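PDB 4AT2: 3-ketosteroid-delta4-5alpha-dehydrogenase from Rhodococcus jostii, which probably catalyses the FAD-dependent introduction of the delta-4 double bond into 5alpha-reduced 3-ketosteroids during bacterial steroid breakdown. Local coordinates for residues F111-L116 with E123-Y128; V133-W138 with Y498-G503; G169-P174 with H422-W427. One frame throughout, in Å; residues are numbered along the deposited sequence. Where two conformers were deposited one is given.

Contact 1 of 3, residues F111-L116 with E123-Y128; sequences FMMAAL and EKITDY
The ring of Tyr128 meets the end of Met112 on its CD2-CE2 side: methyl CE lies 3.8 Å from Tyr128 CD2 and approaches obliquely, neither squarely over the face nor in the plane. Met112 SD stands 5.3 Å from the ring centroid and 72° off the normal, a Met-aromatic contact in which sulfur and methyl both lean on one flank of the phenol. The bend at Met112 chi3 (79°) turns CE out of an otherwise extended chain and toward that ring; the two side chains cross at about a right angle. Nearer the backbone, Met112 CB packs on Ile125 CG2 at 3.7 Å, and Ile125 CD1 reaches on to Met113 SD at 3.8 Å. The two branches of Ile125 thus serve the two methionines, CG2 facing Met112 and CD1 mainly Met113. All of these contacts are apolar; the phenol hydroxyl donates to Tyr88 O, outside the two segments. An alanine in place of Met112 would keep the CB contact with Ile125 but would probably leave a gap beside CD2 and CE2 of Tyr128 and cost it the Met-aromatic contact. Helices 105-115 and 122-130 run roughly antiparallel here, at 144°, with the axes of the short segments 10.3 Å apart, forming a helical hairpin across a short connection. Met112 also touches Tyr88 of strand 87-88, while Tyr128 packs against Asp494, Phe497 and Tyr498 of helix 490-507, which places the pair between that strand and the C-terminal helix.

Contact 2 of 3, residues V133-W138 with Y498-G503; sequences VEHYNW and YGRRAG
Arg500 reaches from helix 490-507 into a pocket formed by Glu134, His135 and Trp138 of helix 132-141. It grips the carboxylate end-on with two nitrogens: NH1 bonds Glu134 OE1 at 2.8 Å, in the guanidinium plane and on the syn lone pair, with an N-H...O angle of 166°, while NH2 bonds Glu134 OE2 at 3.0 Å in a more tilted approach. NH1 gives a second hydrogen bond to His135 ND1 at 3.1 Å, close to the planes of both the imidazole and the guanidinium. Trp138 supplies a face. The guanidinium lies flat on the indole with planes 8° apart, and CZ is 3.4 Å from the centroid of the five-membered ring, a cation-pi stack; farther back, Arg500 CD rests over the six-membered ring at 3.5 Å as a CH-pi contact. The bend at Arg500 chi3 helps lay chain and guanidinium along the same indole face. ND1 accepts from Arg500, and His135 NE2 is hydrogen-bonded to Ser496 OG, so both ring nitrogens are held and the imidazole is fixed in rotation. Arg500 NE forms a salt bridge with Glu59 of helix 51-62, so two carboxylates, Glu134 and Glu59, flank the one positive charge and help hold the guanidinium in position. Trp138 also touches Ile58, Glu59 and Arg62 of that helix. The segments cross nearly at right angles, 84°, with axes 12.4 Å apart, a span bridged by the long arginine. The whole is an arginine-tryptophan cation-pi stack combined with a bidentate salt bridge, tying helix 132-141 to the C-terminal helix of this flavoprotein beside helix 51-62, whose start overlaps a probable Rossmann-type GxGxxG motif at the FAD.

Contact 3 of 3, residues G169-P174 with H422-W427; sequences GENAAP and HKKSEW
Lys424 crosses the side chain of Asn171 at about a right angle, and its ammonium group bonds the backbone of that residue: NZ donates to Asn171 O at 2.7 Å. The C=O...N angle of 160° puts the nitrogen almost straight ahead of the carbonyl. Bends at chi3 (-62°) and chi4 (-59°) turn the end of the lysine aside from its extended start, which brings NZ to the carbonyl. On the way, CE passes across the amide, near Asn171 ND2, but the asparagine is seen in two conformers, so this touch is doubtful and the amide is probably less fixed than the backbone carbonyl beside it. NZ also forms a salt bridge with Asp337, which gives the charge an acidic mate as well as a neutral acceptor.

Farther along the two loops the approach is between short, apolar groups: Ala173 CB meets His422 CB at 3.6 Å, the methyl of Ala173 pointing at the flank of the His422 methylene. A water bridges the backbones next to them, accepting from Ala173 N at 2.8 Å and donating to His422 O at 2.8 Å. The apolar touch thus lies at one end of the contact, the lysine bond at the other, and the water between them.

Segment 169-174 opens with a type I turn from Gly169 to Ala172 and ends in a cis peptide before Pro174; it belongs to the loop between strands 164-165 and 185-186. Segment 422-427 lies between helix 401-413 and strand 435-439, the latter a member of the four-stranded antiparallel sheet.

Overall arrangement
Along the chain contact 1 closes first, contact 2 opens on the next helix, and both segments of contact 3 fall between the two halves of contact 2. Contacts 1 and 2 have centres about 16 Å apart and are joined directly: Asp127 of helix 122-130 forms a salt bridge with Arg501 and a probable hydrogen bond with Tyr498, both on helix 490-507. Contact 3 centres about 21 Å from contact 1, where Phe111 packs on Glu170, and about 32 Å from contact 2 without touching it. Contacts 1 and 2 belong to helices nearer the FAD, the side chain of Tyr128 about 8 Å from it, whereas contact 3 joins loops farther from the chain centre, about 22 Å against 14 and 17 Å.

Contact 1 of 3, residues F111-L116 with E123-Y128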
loop_
_atom_site.group_PDB
_atom_site.type_symbol
_atom_site.label_atom_id
_atom_site.label_comp_id
_atom_site.label_asym_id
_atom_site.label_seq_id
_atom_site.Cartn_x
_atom_site.Cartn_y
_atom_site.Cartn_z
ATOM N N PHE A 111 20.906 5.257 5.658
ATOM C CA PHE A 111 20.259 5.781 4.465
ATOM C C PHE A 111 19.110 4.880 4.004
ATOM O O PHE A 111 18.001 5.362 3.718
ATOM C CB PHE A 111 21.237 5.983 3.296
ATOM C CG PHE A 111 20.529 6.306 2.014
ATOM C CD1 PHE A 111 20.053 7.598 1.779
ATOM C CD2 PHE A 111 20.248 5.305 1.088
ATOM C CE1 PHE A 111 19.351 7.898 0.620
ATOM C CE2 PHE A 111 19.543 5.596 -0.069
ATOM C CZ PHE A 111 19.100 6.893 -0.305
ATOM N N MET A 112 19.385 3.585 3.890
ATOM C CA MET A 112 18.402 2.669 3.302
ATOM C C MET A 112 17.137 2.560 4.154
ATOM O O MET A 112 16.035 2.532 3.617
ATOM C CB MET A 112 19.009 1.286 3.054
ATOM C CG MET A 112 20.041 1.289 1.929
ATOM S SD MET A 112 20.793 -0.329 1.664
ATOM C CE MET A 112 19.519 -1.170 0.715
ATOM N N MET A 113 17.298 2.504 5.474
ATOM C CA MET A 113 16.135 2.448 6.381
ATOM C C MET A 113 15.249 3.681 6.200
ATOM O O MET A 113 14.015 3.582 6.190
ATOM C CB MET A 113 16.577 2.328 7.850
ATOM C CG MET A 113 17.213 0.994 8.210
ATOM S SD MET A 113 16.162 -0.434 7.866
ATOM C CE MET A 113 14.789 -0.131 8.983
ATOM N N ALA A 114 15.881 4.842 6.033
ATOM C CA ALA A 114 15.142 6.094 5.868
ATOM C C ALA A 114 14.471 6.220 4.503
ATOM O O ALA A 114 13.337 6.699 4.413
ATOM C CB ALA A 114 16.068 7.282 6.113
ATOM N N ALA A 115 15.166 5.789 3.448
ATOM C CA ALA A 115 14.740 6.059 2.076
ATOM C C ALA A 115 13.851 4.980 1.489
ATOM O O ALA A 115 13.110 5.249 0.546
ATOM C CB ALA A 115 15.946 6.287 1.168
ATOM N N LEU A 116 13.950 3.761 2.015
ATOM C CA LEU A 116 13.332 2.607 1.348
ATOM C C LEU A 116 12.151 2.035 2.114
ATOM O O LEU A 116 11.639 0.972 1.757
ATOM C CB LEU A 116 14.371 1.516 1.045
ATOM C CG LEU A 116 15.614 1.985 0.274
ATOM C CD1 LEU A 116 16.551 0.799 0.048
ATOM C CD2 LEU A 116 15.242 2.644 -1.058
ATOM N N GLU A 123 16.455 -6.250 9.599
ATOM C CA GLU A 123 17.358 -7.399 9.557
ATOM C C GLU A 123 17.951 -7.573 8.161
ATOM O O GLU A 123 19.161 -7.752 8.015
ATOM C CB GLU A 123 16.650 -8.689 9.999
ATOM C CG GLU A 123 17.575 -9.900 10.038
ATOM C CD GLU A 123 16.842 -11.238 10.119
ATOM O OE1 GLU A 123 15.633 -11.315 9.849
ATOM O OE2 GLU A 123 17.495 -12.243 10.443
ATOM N N LYS A 124 17.093 -7.540 7.140
ATOM C CA LYS A 124 17.548 -7.752 5.764
ATOM C C LYS A 124 18.469 -6.632 5.298
ATOM O O LYS A 124 19.529 -6.893 4.743
ATOM C CB LYS A 124 16.369 -7.914 4.792
ATOM C CG LYS A 124 16.786 -8.485 3.440
ATOM C CD LYS A 124 15.611 -8.694 2.482
ATOM C CE LYS A 124 14.620 -9.686 3.077
ATOM N NZ LYS A 124 14.176 -10.726 2.118
ATOM N N ILE A 125 18.065 -5.383 5.525
ATOM C CA ILE A 125 18.907 -4.253 5.133
ATOM C C ILE A 125 20.264 -4.285 5.840
ATOM O O ILE A 125 21.296 -4.084 5.194
ATOM C CB ILE A 125 18.171 -2.908 5.270
ATOM C CG1 ILE A 125 17.149 -2.796 4.120
ATOM C CG2 ILE A 125 19.153 -1.742 5.238
ATOM C CD1 ILE A 125 16.217 -1.602 4.205
ATOM N N THR A 126 20.265 -4.582 7.140
ATOM C CA THR A 126 21.522 -4.674 7.910
ATOM C C THR A 126 22.449 -5.718 7.284
ATOM O O THR A 126 23.634 -5.451 7.016
ATOM C CB THR A 126 21.264 -4.974 9.406
ATOM O OG1 THR A 126 20.398 -3.969 9.938
ATOM C CG2 THR A 126 22.568 -4.947 10.212
ATOM N N ASP A 127 21.881 -6.888 7.018
ATOM C CA ASP A 127 22.588 -7.993 6.394
ATOM C C ASP A 127 23.149 -7.613 5.007
ATOM O O ASP A 127 24.309 -7.873 4.701
ATOM C CB ASP A 127 21.618 -9.175 6.300
ATOM C CG ASP A 127 22.204 -10.356 5.590
ATOM O OD1 ASP A 127 23.139 -10.970 6.135
ATOM O OD2 ASP A 127 21.697 -10.696 4.508
ATOM N N TYR A 128 22.313 -6.994 4.179
ATOM C CA TYR A 128 22.722 -6.538 2.853
ATOM C C TYR A 128 23.883 -5.548 2.943
ATOM O O TYR A 128 24.823 -5.601 2.134
ATOM C CB TYR A 128 21.512 -5.879 2.187
ATOM C CG TYR A 128 21.700 -5.466 0.743
ATOM C CD1 TYR A 128 21.599 -6.394 -0.292
ATOM C CD2 TYR A 128 21.935 -4.129 0.417
ATOM C CE1 TYR A 128 21.751 -6.004 -1.619
ATOM C CE2 TYR A 128 22.090 -3.730 -0.898
ATOM C CZ TYR A 128 21.995 -4.667 -1.908
ATOM O OH TYR A 128 22.143 -4.264 -3.209
#

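Contact 2 of 3, residues V133-W138 with Y498-G503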
loop_
_atom_site.group_PDB
_atom_site.type_symbol
_atom_site.label_atom_id
_atom_site.label_comp_id
_atom_site.label_asym_id
_atom_site.label_seq_id
_atom_site.Cartn_x
_atom_site.Cartn_y
_atom_site.Cartn_z
ATOM N N VAL A 133 30.409 -4.907 0.482
ATOM C CA VAL A 133 31.753 -4.886 -0.093
ATOM C C VAL A 133 32.174 -6.279 -0.570
ATOM O O VAL A 133 32.704 -6.418 -1.672
ATOM C CB VAL A 133 32.768 -4.266 0.899
ATOM C CG1 VAL A 133 34.210 -4.387 0.393
ATOM C CG2 VAL A 133 32.419 -2.804 1.146
ATOM N N GLU A 134 31.901 -7.312 0.237
ATOM C CA GLU A 134 32.190 -8.694 -0.172
ATOM C C GLU A 134 31.457 -9.025 -1.471
ATOM O O GLU A 134 32.014 -9.676 -2.364
ATOM C CB GLU A 134 31.810 -9.694 0.935
ATOM C CG GLU A 134 32.241 -11.149 0.669
ATOM C CD GLU A 134 31.324 -11.908 -0.285
ATOM O OE1 GLU A 134 30.181 -11.457 -0.507
ATOM O OE2 GLU A 134 31.740 -12.965 -0.822
ATOM N N HIS A 135 30.216 -8.554 -1.581
ATOM C CA HIS A 135 29.410 -8.843 -2.759
ATOM C C HIS A 135 29.933 -8.143 -3.995
ATOM O O HIS A 135 29.975 -8.745 -5.072
ATOM C CB HIS A 135 27.945 -8.535 -2.486
ATOM C CG HIS A 135 27.016 -8.956 -3.593
ATOM N ND1 HIS A 135 26.944 -10.228 -4.036
ATOM C CD2 HIS A 135 26.105 -8.224 -4.341
ATOM C CE1 HIS A 135 26.039 -10.302 -5.035
ATOM N NE2 HIS A 135 25.525 -9.072 -5.218
ATOM N N TYR A 136 30.379 -6.893 -3.849
ATOM C CA TYR A 136 31.008 -6.180 -4.968
ATOM C C TYR A 136 32.211 -6.987 -5.457
ATOM O O TYR A 136 32.373 -7.205 -6.649
ATOM C CB TYR A 136 31.467 -4.774 -4.557
ATOM C CG TYR A 136 32.254 -4.073 -5.653
ATOM C CD1 TYR A 136 31.602 -3.419 -6.697
ATOM C CD2 TYR A 136 33.652 -4.100 -5.657
ATOM C CE1 TYR A 136 32.320 -2.793 -7.716
ATOM C CE2 TYR A 136 34.379 -3.483 -6.671
ATOM C CZ TYR A 136 33.710 -2.823 -7.691
ATOM O OH TYR A 136 34.430 -2.207 -8.699
ATOM N N ASN A 137 33.057 -7.398 -4.517
ATOM C CA ASN A 137 34.251 -8.172 -4.828
ATOM C C ASN A 137 33.931 -9.513 -5.490
ATOM O O ASN A 137 34.635 -9.956 -6.389
ATOM C CB ASN A 137 35.089 -8.365 -3.560
ATOM C CG ASN A 137 35.693 -7.064 -3.066
ATOM O OD1 ASN A 137 35.890 -6.129 -3.849
ATOM N ND2 ASN A 137 35.979 -6.988 -1.766
ATOM N N TRP A 138 32.849 -10.132 -5.036
ATOM C CA TRP A 138 32.351 -11.378 -5.601
ATOM C C TRP A 138 31.957 -11.199 -7.049
ATOM O O TRP A 138 32.312 -12.022 -7.899
ATOM C CB TRP A 138 31.183 -11.863 -4.751
ATOM C CG TRP A 138 30.663 -13.229 -5.109
ATOM C CD1 TRP A 138 31.034 -14.454 -4.556
ATOM C CD2 TRP A 138 29.643 -13.543 -6.098
ATOM N NE1 TRP A 138 30.325 -15.475 -5.124
ATOM C CE2 TRP A 138 29.477 -14.999 -6.064
ATOM C CE3 TRP A 138 28.872 -12.793 -6.982
ATOM C CZ2 TRP A 138 28.565 -15.650 -6.883
ATOM C CZ3 TRP A 138 27.959 -13.467 -7.813
ATOM C CH2 TRP A 138 27.813 -14.857 -7.754
ATOM N N TYR A 498 20.811 -11.839 -2.744
ATOM C CA TYR A 498 19.946 -12.893 -2.170
ATOM C C TYR A 498 19.785 -14.111 -3.078
ATOM O O TYR A 498 19.467 -15.201 -2.598
ATOM C CB TYR A 498 18.620 -12.326 -1.611
ATOM C CG TYR A 498 18.948 -11.510 -0.383
ATOM C CD1 TYR A 498 19.452 -12.132 0.753
ATOM C CD2 TYR A 498 18.862 -10.120 -0.399
ATOM C CE1 TYR A 498 19.825 -11.404 1.872
ATOM C CE2 TYR A 498 19.236 -9.375 0.706
ATOM C CZ TYR A 498 19.708 -10.023 1.837
ATOM O OH TYR A 498 20.095 -9.282 2.927
ATOM N N GLY A 499 20.064 -13.931 -4.369
ATOM C CA GLY A 499 20.226 -15.066 -5.292
ATOM C C GLY A 499 21.361 -15.957 -4.807
ATOM O O GLY A 499 21.188 -17.167 -4.663
ATOM N N ARG A 500 22.518 -15.358 -4.525
ATOM C CA ARG A 500 23.630 -16.107 -3.917
ATOM C C ARG A 500 23.187 -16.902 -2.688
ATOM O O ARG A 500 23.455 -18.108 -2.580
ATOM C CB ARG A 500 24.777 -15.163 -3.533
ATOM C CG ARG A 500 25.571 -14.629 -4.719
ATOM C CD ARG A 500 26.647 -13.662 -4.232
ATOM N NE ARG A 500 27.614 -14.337 -3.362
ATOM C CZ ARG A 500 28.459 -13.710 -2.547
ATOM N NH1 ARG A 500 28.478 -12.382 -2.480
ATOM N NH2 ARG A 500 29.293 -14.419 -1.798
ATOM N N ARG A 501 22.498 -16.227 -1.774
ATOM C CA ARG A 501 22.056 -16.843 -0.526
ATOM C C ARG A 501 21.106 -18.017 -0.814
ATOM O O ARG A 501 21.177 -19.051 -0.147
ATOM C CB ARG A 501 21.381 -15.814 0.387
ATOM C CG ARG A 501 22.338 -14.777 0.968
ATOM C CD ARG A 501 23.189 -15.346 2.110
ATOM N NE ARG A 501 24.136 -14.338 2.601
ATOM C CZ ARG A 501 23.832 -13.365 3.462
ATOM N NH1 ARG A 501 22.611 -13.269 3.973
ATOM N NH2 ARG A 501 24.766 -12.491 3.826
ATOM N N ALA A 502 20.239 -17.860 -1.817
ATOM C CA ALA A 502 19.296 -18.930 -2.156
ATOM C C ALA A 502 20.050 -20.147 -2.670
ATOM O O ALA A 502 19.687 -21.283 -2.347
ATOM C CB ALA A 502 18.286 -18.467 -3.201
ATOM N N GLY A 503 21.081 -19.922 -3.486
ATOM C CA GLY A 503 21.864 -21.044 -4.035
ATOM C C GLY A 503 22.633 -21.778 -2.948
ATOM O O GLY A 503 22.702 -23.004 -2.938
#

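Contact 3 of 3, residues G169-P174 with H422-W427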
loop_
_atom_site.group_PDB
_atom_site.type_symbol
_atom_site.label_atom_id
_atom_site.label_comp_id
_atom_site.label_asym_id
_atom_site.label_seq_id
_atom_site.Cartn_x
_atom_site.Cartn_y
_atom_site.Cartn_z
ATOM N N GLY A 169 19.065 9.472 -4.195
ATOM C CA GLY A 169 18.768 10.735 -3.506
ATOM C C GLY A 169 19.610 10.930 -2.252
ATOM O O GLY A 169 19.259 11.725 -1.377
ATOM N N GLU A 170 20.734 10.218 -2.169
ATOM C CA GLU A 170 21.618 10.283 -0.992
ATOM C C GLU A 170 22.185 11.685 -0.800
ATOM O O GLU A 170 22.459 12.097 0.326
ATOM C CB GLU A 170 22.799 9.311 -1.120
ATOM C CG GLU A 170 22.429 7.834 -1.188
ATOM C CD GLU A 170 22.088 7.355 -2.599
ATOM O OE1 GLU A 170 21.994 8.166 -3.545
ATOM O OE2 GLU A 170 21.903 6.134 -2.755
ATOM N N ASN A 171 22.372 12.397 -1.910
ATOM C CA ASN A 171 22.959 13.730 -1.889
ATOM C C ASN A 171 21.909 14.817 -2.094
ATOM O O ASN A 171 22.185 15.859 -2.702
ATOM C CB ASN A 171 24.051 13.828 -2.954
ATOM C CG ASN A 171 24.957 15.022 -2.750
ATOM O OD1 ASN A 171 25.270 15.389 -1.616
ATOM N ND2 ASN A 171 25.411 15.618 -3.849
ATOM N N ALA A 172 20.701 14.565 -1.591
ATOM C CA ALA A 172 19.621 15.556 -1.626
ATOM C C ALA A 172 18.764 15.428 -0.376
ATOM O O ALA A 172 18.840 14.425 0.335
ATOM C CB ALA A 172 18.768 15.406 -2.890
ATOM N N ALA A 173 17.984 16.470 -0.099
ATOM C CA ALA A 173 17.063 16.459 1.036
ATOM C C ALA A 173 15.986 15.401 0.809
ATOM O O ALA A 173 15.602 15.153 -0.333
ATOM C CB ALA A 173 16.430 17.830 1.185
ATOM N N PRO A 174 15.485 14.764 1.883
ATOM C CA PRO A 174 15.860 14.946 3.286
ATOM C C PRO A 174 17.063 14.105 3.707
ATOM O O PRO A 174 17.604 14.318 4.789
ATOM C CB PRO A 174 14.609 14.455 4.025
ATOM C CG PRO A 174 14.115 13.332 3.152
ATOM C CD PRO A 174 14.350 13.819 1.742
ATOM N N HIS A 422 14.691 22.498 0.535
ATOM C CA HIS A 422 16.127 22.212 0.708
ATOM C C HIS A 422 16.827 21.640 -0.500
ATOM O O HIS A 422 17.760 20.852 -0.367
ATOM C CB HIS A 422 16.362 21.376 1.971
ATOM C CG HIS A 422 15.695 21.963 3.181
ATOM N ND1 HIS A 422 16.113 23.116 3.740
ATOM C CD2 HIS A 422 14.566 21.561 3.887
ATOM C CE1 HIS A 422 15.313 23.416 4.782
ATOM N NE2 HIS A 422 14.359 22.472 4.862
ATOM N N LYS A 423 16.399 22.036 -1.696
ATOM C CA LYS A 423 17.248 21.824 -2.871
ATOM C C LYS A 423 18.630 22.436 -2.578
ATOM O O LYS A 423 18.729 23.516 -1.999
ATOM C CB LYS A 423 16.594 22.444 -4.116
ATOM C CG LYS A 423 17.450 22.395 -5.381
ATOM C CD LYS A 423 16.627 22.721 -6.613
ATOM C CE LYS A 423 16.054 24.136 -6.556
ATOM N NZ LYS A 423 15.111 24.346 -7.696
ATOM N N LYS A 424 19.696 21.728 -2.962
ATOM C CA LYS A 424 21.048 22.239 -2.748
ATOM C C LYS A 424 21.270 23.600 -3.397
ATOM O O LYS A 424 20.801 23.859 -4.507
ATOM C CB LYS A 424 22.071 21.246 -3.271
ATOM C CG LYS A 424 22.146 19.970 -2.436
ATOM C CD LYS A 424 23.363 19.120 -2.815
ATOM C CE LYS A 424 23.335 18.647 -4.267
ATOM N NZ LYS A 424 22.124 17.828 -4.600
ATOM N N SER A 425 22.022 24.439 -2.691
ATOM C CA SER A 425 22.246 25.827 -3.081
ATOM C C SER A 425 22.802 26.000 -4.497
ATOM O O SER A 425 22.461 26.957 -5.186
ATOM C CB SER A 425 23.157 26.499 -2.059
ATOM O OG SER A 425 23.176 27.888 -2.273
ATOM N N GLU A 426 23.630 25.059 -4.943
ATOM C CA GLU A 426 24.186 25.085 -6.298
ATOM C C GLU A 426 23.116 25.125 -7.399
ATOM O O GLU A 426 23.370 25.600 -8.509
ATOM C CB GLU A 426 25.122 23.887 -6.518
ATOM C CG GLU A 426 24.624 22.568 -5.925
ATOM C CD GLU A 426 25.225 22.247 -4.552
ATOM O OE1 GLU A 426 25.127 23.080 -3.614
ATOM O OE2 GLU A 426 25.795 21.134 -4.402
ATOM N N TRP A 427 21.923 24.603 -7.096
ATOM C CA TRP A 427 20.817 24.596 -8.062
ATOM C C TRP A 427 19.786 25.668 -7.791
ATOM O O TRP A 427 18.747 25.719 -8.460
ATOM C CB TRP A 427 20.118 23.240 -8.048
ATOM C CG TRP A 427 21.016 22.114 -8.482
ATOM C CD1 TRP A 427 21.444 21.030 -7.724
ATOM C CD2 TRP A 427 21.645 21.944 -9.791
ATOM N NE1 TRP A 427 22.263 20.212 -8.461
ATOM C CE2 TRP A 427 22.426 20.710 -9.714
ATOM C CE3 TRP A 427 21.632 22.665 -10.989
ATOM C CZ2 TRP A 427 23.159 20.236 -10.796
ATOM C CZ3 TRP A 427 22.373 22.174 -12.070
ATOM C CH2 TRP A 427 23.117 20.992 -11.969
HETATM O O HOH W 1 18.252 18.548 -1.961
#